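PDB 4LUI: orotidine 5'-phosphate decarboxylase from Methanocaldococcus jannaschii, which catalyses the decarboxylation of orotidine 5'-monophosphate to UMP, the final step of de novo UMP biosynthesis, and works as a homodimer. Local coordinates for residues M130-S135 with K173-I178; K38-V43 with K70-E75. One frame throughout, in Å; residues are numbered along the deposited sequence.

Contact 1 of 2, residues M130-S135 with K173-I178; sequences MVTEMS and KEIKEI
With CG nearly opposite the backbone N (chi1 -166°) and the chain beyond it extended, Glu133 sends its carboxylate to meet Ile175, whose CG1 lies beside its own backbone N (chi1 -64°) and carries CD1 out from the helix. The two meet in a TIM barrel: strand 127-131 has just ended, and the loop leaving its C-terminal end, the active-site end in this fold, packs under helix 169-179. Methyl CD1 of Ile175 comes over the flat face of the carboxylate, almost above OE1, at 3.2 Å from Glu133 OE1, a close approach for a carbon and an oxygen. Ile175 CD1 is also 3.6 Å from Glu133 CD, so the contact is with the head of the acid rather than its methylenes. A buried acid needs polar partners, and they come from outside these segments: Arg171, one turn earlier on the same helix as Ile175, forms a salt bridge with OE1, while Gln144 donates a hydrogen bond to OE2. Together they probably hold the group as a carboxylate and fix its rotation. Isoleucine suits the inner face of the helix, since its branched chain also rests on Ile162 of the intervening strand. Further along the loop, Met134 packs on Ile85 of the second subunit, and Ser135 is a predicted substrate-binding residue. Thr132 stands farther off: its OG1 is 4.4 Å from Ile175 CG2, the methyl that forms the shorter branch of the isoleucine.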
loop_
_atom_site.group_PDB
_atom_site.type_symbol
_atom_site.label_atom_id
_atom_site.label_comp_id
_atom_site.label_asym_id
_atom_site.label_seq_id
_atom_site.Cartn_x
_atom_site.Cartn_y
_atom_site.Cartn_z
ATOM N N MET B 130 1.302 -4.949 -12.120
ATOM C CA MET B 130 0.137 -5.326 -11.311
ATOM C C MET B 130 0.367 -6.614 -10.529
ATOM O O MET B 130 0.803 -7.621 -11.098
ATOM C CB MET B 130 -1.100 -5.513 -12.203
ATOM C CG MET B 130 -2.350 -5.884 -11.392
ATOM S SD MET B 130 -3.735 -6.413 -12.423
ATOM C CE MET B 130 -3.869 -4.980 -13.474
ATOM N N VAL B 131 0.048 -6.594 -9.235
ATOM C CA VAL B 131 0.006 -7.832 -8.470
ATOM C C VAL B 131 -1.231 -8.612 -8.880
ATOM O O VAL B 131 -2.352 -8.135 -8.696
ATOM C CB VAL B 131 -0.136 -7.562 -6.970
ATOM C CG1 VAL B 131 -0.203 -8.887 -6.211
ATOM C CG2 VAL B 131 1.020 -6.738 -6.467
ATOM N N THR B 132 -1.044 -9.812 -9.419
ATOM C CA THR B 132 -2.195 -10.637 -9.785
ATOM C C THR B 132 -2.396 -11.816 -8.841
ATOM O O THR B 132 -3.460 -12.437 -8.837
ATOM C CB THR B 132 -2.098 -11.205 -11.219
ATOM O OG1 THR B 132 -0.988 -12.109 -11.306
ATOM C CG2 THR B 132 -1.957 -10.076 -12.265
ATOM N N GLU B 133 -1.379 -12.138 -8.051
ATOM C CA GLU B 133 -1.405 -13.368 -7.261
ATOM C C GLU B 133 -0.339 -13.280 -6.167
ATOM O O GLU B 133 0.747 -12.774 -6.409
ATOM C CB GLU B 133 -1.156 -14.557 -8.202
ATOM C CG GLU B 133 -1.463 -15.934 -7.635
ATOM C CD GLU B 133 -1.721 -16.971 -8.728
ATOM O OE1 GLU B 133 -2.129 -16.581 -9.847
ATOM O OE2 GLU B 133 -1.532 -18.179 -8.459
ATOM N N MET B 134 -0.673 -13.751 -4.969
ATOM C CA MET B 134 0.210 -13.654 -3.814
ATOM C C MET B 134 0.311 -15.014 -3.137
ATOM O O MET B 134 -0.543 -15.885 -3.343
ATOM C CB MET B 134 -0.299 -12.586 -2.843
ATOM C CG MET B 134 -0.235 -11.173 -3.434
ATOM S SD MET B 134 -0.774 -9.939 -2.241
ATOM C CE MET B 134 0.660 -9.879 -1.161
ATOM N N SER B 135 1.349 -15.207 -2.332
ATOM C CA SER B 135 1.646 -16.551 -1.836
ATOM C C SER B 135 1.534 -16.717 -0.328
ATOM O O SER B 135 1.783 -17.802 0.193
ATOM C CB SER B 135 3.035 -16.993 -2.301
ATOM O OG SER B 135 4.022 -16.147 -1.760
ATOM N N LYS B 173 3.301 -21.224 -15.192
ATOM C CA LYS B 173 3.079 -21.390 -16.625
ATOM C C LYS B 173 1.666 -20.952 -17.024
ATOM O O LYS B 173 1.474 -20.291 -18.042
ATOM C CB LYS B 173 3.343 -22.837 -17.041
ATOM C CG LYS B 173 3.223 -23.085 -18.532
ATOM C CD LYS B 173 3.661 -24.493 -18.887
ATOM C CE LYS B 173 3.624 -24.734 -20.393
ATOM N NZ LYS B 173 2.231 -24.821 -20.918
ATOM N N GLU B 174 0.676 -21.303 -16.210
ATOM C CA GLU B 174 -0.702 -20.916 -16.494
ATOM C C GLU B 174 -0.868 -19.396 -16.454
ATOM O O GLU B 174 -1.549 -18.810 -17.299
ATOM C CB GLU B 174 -1.660 -21.579 -15.502
ATOM C CG GLU B 174 -1.753 -23.076 -15.669
ATOM C CD GLU B 174 -2.570 -23.741 -14.575
ATOM O OE1 GLU B 174 -2.601 -23.213 -13.448
ATOM O OE2 GLU B 174 -3.184 -24.792 -14.849
ATOM N N ILE B 175 -0.244 -18.769 -15.467
ATOM C CA ILE B 175 -0.292 -17.320 -15.327
ATOM C C ILE B 175 0.309 -16.605 -16.550
ATOM O O ILE B 175 -0.305 -15.698 -17.104
ATOM C CB ILE B 175 0.403 -16.872 -14.021
ATOM C CG1 ILE B 175 -0.357 -17.425 -12.810
ATOM C CG2 ILE B 175 0.463 -15.371 -13.932
ATOM C CD1 ILE B 175 0.457 -17.387 -11.527
ATOM N N LYS B 176 1.500 -17.024 -16.974
ATOM C CA LYS B 176 2.138 -16.430 -18.145
ATOM C C LYS B 176 1.272 -16.583 -19.380
ATOM O O LYS B 176 1.218 -15.687 -20.228
ATOM C CB LYS B 176 3.512 -17.057 -18.408
ATOM C CG LYS B 176 4.638 -16.445 -17.605
ATOM C CD LYS B 176 5.981 -17.092 -17.925
ATOM C CE LYS B 176 6.366 -16.922 -19.386
ATOM N NZ LYS B 176 6.924 -15.577 -19.684
ATOM N N GLU B 177 0.592 -17.721 -19.492
ATOM C CA GLU B 177 -0.173 -18.009 -20.696
ATOM C C GLU B 177 -1.457 -17.192 -20.785
ATOM O O GLU B 177 -1.912 -16.873 -21.875
ATOM C CB GLU B 177 -0.426 -19.512 -20.834
ATOM C CG GLU B 177 0.874 -20.289 -21.092
ATOM C CD GLU B 177 0.655 -21.759 -21.396
ATOM O OE1 GLU B 177 -0.497 -22.229 -21.297
ATOM O OE2 GLU B 177 1.642 -22.443 -21.742
ATOM N N ILE B 178 -2.015 -16.821 -19.636
ATOM C CA ILE B 178 -3.182 -15.944 -19.612
ATOM C C ILE B 178 -2.781 -14.475 -19.799
ATOM O O ILE B 178 -3.333 -13.788 -20.653
ATOM C CB ILE B 178 -3.952 -16.076 -18.285
ATOM C CG1 ILE B 178 -4.576 -17.464 -18.151
ATOM C CG2 ILE B 178 -5.013 -15.003 -18.174
ATOM C CD1 ILE B 178 -4.991 -17.790 -16.712
#

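Contact 2 of 2, residues K38-V43 with K70-E75; sequences KIVEDV and KLCNKE
Val40 lays its CG1 methyl against the side chain of Cys72, and the two join helix 33-43 to the end of helix 63-72, neighbouring helices on the outside of the (beta/alpha)8 barrel. Val40 CG1 is 3.6 Å from Cys72 CB and 4.1 Å from Cys72 SG, so the methyl meets the methylene first and the sulfur second. Its chi1 of 170° turns CG1 away from the backbone N and out toward the second helix. The same methyl lies 4.2 Å from Leu71 CD2, which makes it the meeting point of two successive residues. A small branched side chain suits such a place, where the backbones come near: the CA atoms of Glu41 and Cys72 are 6.5 Å apart. Beneath this layer Val40 and Cys72 both rest on Ile50 of strand 49-53, so the helices share one seat on the barrel wall.

Toward solvent, Glu41 bends at its second torsion (chi2 78°) and runs across Leu71 at about a right angle, with OE1 3.8 Å from Leu71 CG. A carboxylate oxygen, not the methylenes, thus comes against the branch carbon of the leucine, while the acid stays at the surface, where OE1 has a long, weak ion pair with Lys44. Cys72 also shapes the turn that follows: its SG accepts a hydrogen bond from Lys74 N at 3.4 Å. Asn73, between them, takes a positive phi, which asparagine tolerates better than most residues. No hydrogen bond links the two segments directly, so they meet chiefly through apolar packing, and a polar tie beside it comes from Lys74, whose NZ donates to the carbonyl oxygens of Lys44 and Val47, just after helix 33-43.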
loop_
_atom_site.group_PDB
_atom_site.type_symbol
_atom_site.label_atom_id
_atom_site.label_comp_id
_atom_site.label_asym_id
_atom_site.label_seq_id
_atom_site.Cartn_x
_atom_site.Cartn_y
_atom_site.Cartn_z
ATOM N N LYS B 38 24.886 0.985 0.793
ATOM C CA LYS B 38 26.074 0.144 0.748
ATOM C C LYS B 38 25.834 -1.061 -0.155
ATOM O O LYS B 38 26.667 -1.407 -0.989
ATOM C CB LYS B 38 26.470 -0.334 2.146
ATOM C CG LYS B 38 27.701 -1.231 2.123
ATOM C CD LYS B 38 28.008 -1.859 3.488
ATOM C CE LYS B 38 28.514 -0.831 4.491
ATOM N NZ LYS B 38 29.738 -0.125 4.018
ATOM N N ILE B 39 24.676 -1.682 0.005
ATOM C CA ILE B 39 24.354 -2.878 -0.756
ATOM C C ILE B 39 24.211 -2.572 -2.239
ATOM O O ILE B 39 24.744 -3.300 -3.084
ATOM C CB ILE B 39 23.087 -3.535 -0.231
ATOM C CG1 ILE B 39 23.345 -4.098 1.173
ATOM C CG2 ILE B 39 22.614 -4.631 -1.184
ATOM C CD1 ILE B 39 22.073 -4.365 1.955
ATOM N N VAL B 40 23.491 -1.499 -2.552
ATOM C CA VAL B 40 23.313 -1.096 -3.948
ATOM C C VAL B 40 24.650 -0.903 -4.663
ATOM O O VAL B 40 24.857 -1.432 -5.759
ATOM C CB VAL B 40 22.459 0.186 -4.069
ATOM C CG1 VAL B 40 22.503 0.717 -5.497
ATOM C CG2 VAL B 40 21.023 -0.090 -3.657
ATOM N N GLU B 41 25.559 -0.159 -4.041
ATOM C CA GLU B 41 26.878 0.064 -4.618
ATOM C C GLU B 41 27.599 -1.257 -4.848
ATOM O O GLU B 41 28.304 -1.434 -5.847
ATOM C CB GLU B 41 27.713 0.970 -3.704
ATOM C CG GLU B 41 29.181 1.100 -4.110
ATOM C CD GLU B 41 29.388 2.042 -5.281
ATOM O OE1 GLU B 41 28.396 2.641 -5.753
ATOM O OE2 GLU B 41 30.549 2.190 -5.723
ATOM N N ASP B 42 27.408 -2.192 -3.923
ATOM C CA ASP B 42 28.142 -3.453 -3.945
ATOM C C ASP B 42 27.623 -4.412 -5.028
ATOM O O ASP B 42 28.419 -5.145 -5.633
ATOM C CB ASP B 42 28.081 -4.122 -2.563
ATOM C CG ASP B 42 29.347 -4.906 -2.226
ATOM O OD1 ASP B 42 30.446 -4.471 -2.633
ATOM O OD2 ASP B 42 29.246 -5.955 -1.549
ATOM N N VAL B 43 26.311 -4.392 -5.282
ATOM C CA VAL B 43 25.689 -5.376 -6.186
ATOM C C VAL B 43 25.365 -4.859 -7.591
ATOM O O VAL B 43 24.918 -5.628 -8.439
ATOM C CB VAL B 43 24.391 -5.956 -5.597
ATOM C CG1 VAL B 43 24.626 -6.433 -4.162
ATOM C CG2 VAL B 43 23.272 -4.915 -5.658
ATOM N N LYS B 70 21.227 7.798 -8.088
ATOM C CA LYS B 70 22.509 8.454 -8.321
ATOM C C LYS B 70 23.620 7.405 -8.372
ATOM O O LYS B 70 24.730 7.694 -8.820
ATOM C CB LYS B 70 22.825 9.471 -7.215
ATOM C CG LYS B 70 21.987 10.749 -7.211
ATOM C CD LYS B 70 22.472 11.702 -6.115
ATOM C CE LYS B 70 21.487 12.841 -5.862
ATOM N NZ LYS B 70 21.716 13.519 -4.542
ATOM N N LEU B 71 23.306 6.186 -7.933
ATOM C CA LEU B 71 24.322 5.191 -7.597
ATOM C C LEU B 71 24.527 4.047 -8.591
ATOM O O LEU B 71 25.663 3.710 -8.905
ATOM C CB LEU B 71 24.024 4.598 -6.216
ATOM C CG LEU B 71 25.143 4.572 -5.180
ATOM C CD1 LEU B 71 25.654 5.979 -4.908
ATOM C CD2 LEU B 71 24.654 3.922 -3.901
ATOM N N CYS B 72 23.449 3.430 -9.068
ATOM C CA CYS B 72 23.590 2.146 -9.767
ATOM C C CYS B 72 23.248 2.147 -11.255
ATOM O O CYS B 72 23.623 1.216 -11.976
ATOM C CB CYS B 72 22.773 1.060 -9.067
ATOM S SG CYS B 72 20.990 1.230 -9.258
ATOM N N ASN B 73 22.529 3.171 -11.703
ATOM C CA ASN B 73 22.094 3.281 -13.095
ATOM C C ASN B 73 21.260 2.093 -13.575
ATOM O O ASN B 73 21.212 1.794 -14.768
ATOM C CB ASN B 73 23.288 3.508 -14.026
ATOM C CG ASN B 73 22.912 4.286 -15.263
ATOM O OD1 ASN B 73 21.900 4.988 -15.278
ATOM N ND2 ASN B 73 23.723 4.168 -16.309
ATOM N N LYS B 74 20.611 1.413 -12.636
ATOM C CA LYS B 74 19.732 0.301 -12.973
ATOM C C LYS B 74 18.294 0.663 -12.595
ATOM O O LYS B 74 18.046 1.617 -11.855
ATOM C CB LYS B 74 20.166 -0.985 -12.256
ATOM C CG LYS B 74 21.597 -1.458 -12.572
ATOM C CD LYS B 74 21.693 -2.083 -13.954
ATOM C CE LYS B 74 23.142 -2.437 -14.322
ATOM N NZ LYS B 74 23.619 -3.703 -13.691
ATOM N N GLU B 75 17.362 -0.120 -13.114
ATOM C CA GLU B 75 15.936 0.101 -12.939
ATOM C C GLU B 75 15.525 0.008 -11.472
ATOM O O GLU B 75 15.841 -0.969 -10.808
ATOM C CB GLU B 75 15.203 -0.966 -13.744
ATOM C CG GLU B 75 13.707 -0.919 -13.674
ATOM C CD GLU B 75 13.085 -1.926 -14.615
ATOM O OE1 GLU B 75 13.598 -3.073 -14.696
ATOM O OE2 GLU B 75 12.103 -1.560 -15.291
#

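In the fold
From the N terminus, the chain leaves strand 23-27, enters helix 33-43, and passes through strand 49-53 and helix 54-60 before the end of helix 63-72 returns to close contact 2. The chain then runs straight into strand 75-82 and on through strand 102-106 to strand 127-131, where contact 1 opens. Helix 147-157 and strand 161-163 fill the loop that helix 169-179 closes. The two loops are in series, neither nested nor crossed. The centres of contact 1 and contact 2 are about 29 Å apart, on opposite sides of the chain's centre. Contact 2 joins helix to helix on the barrel's outer layer, whereas contact 1 joins the loop beyond a strand to an outer helix.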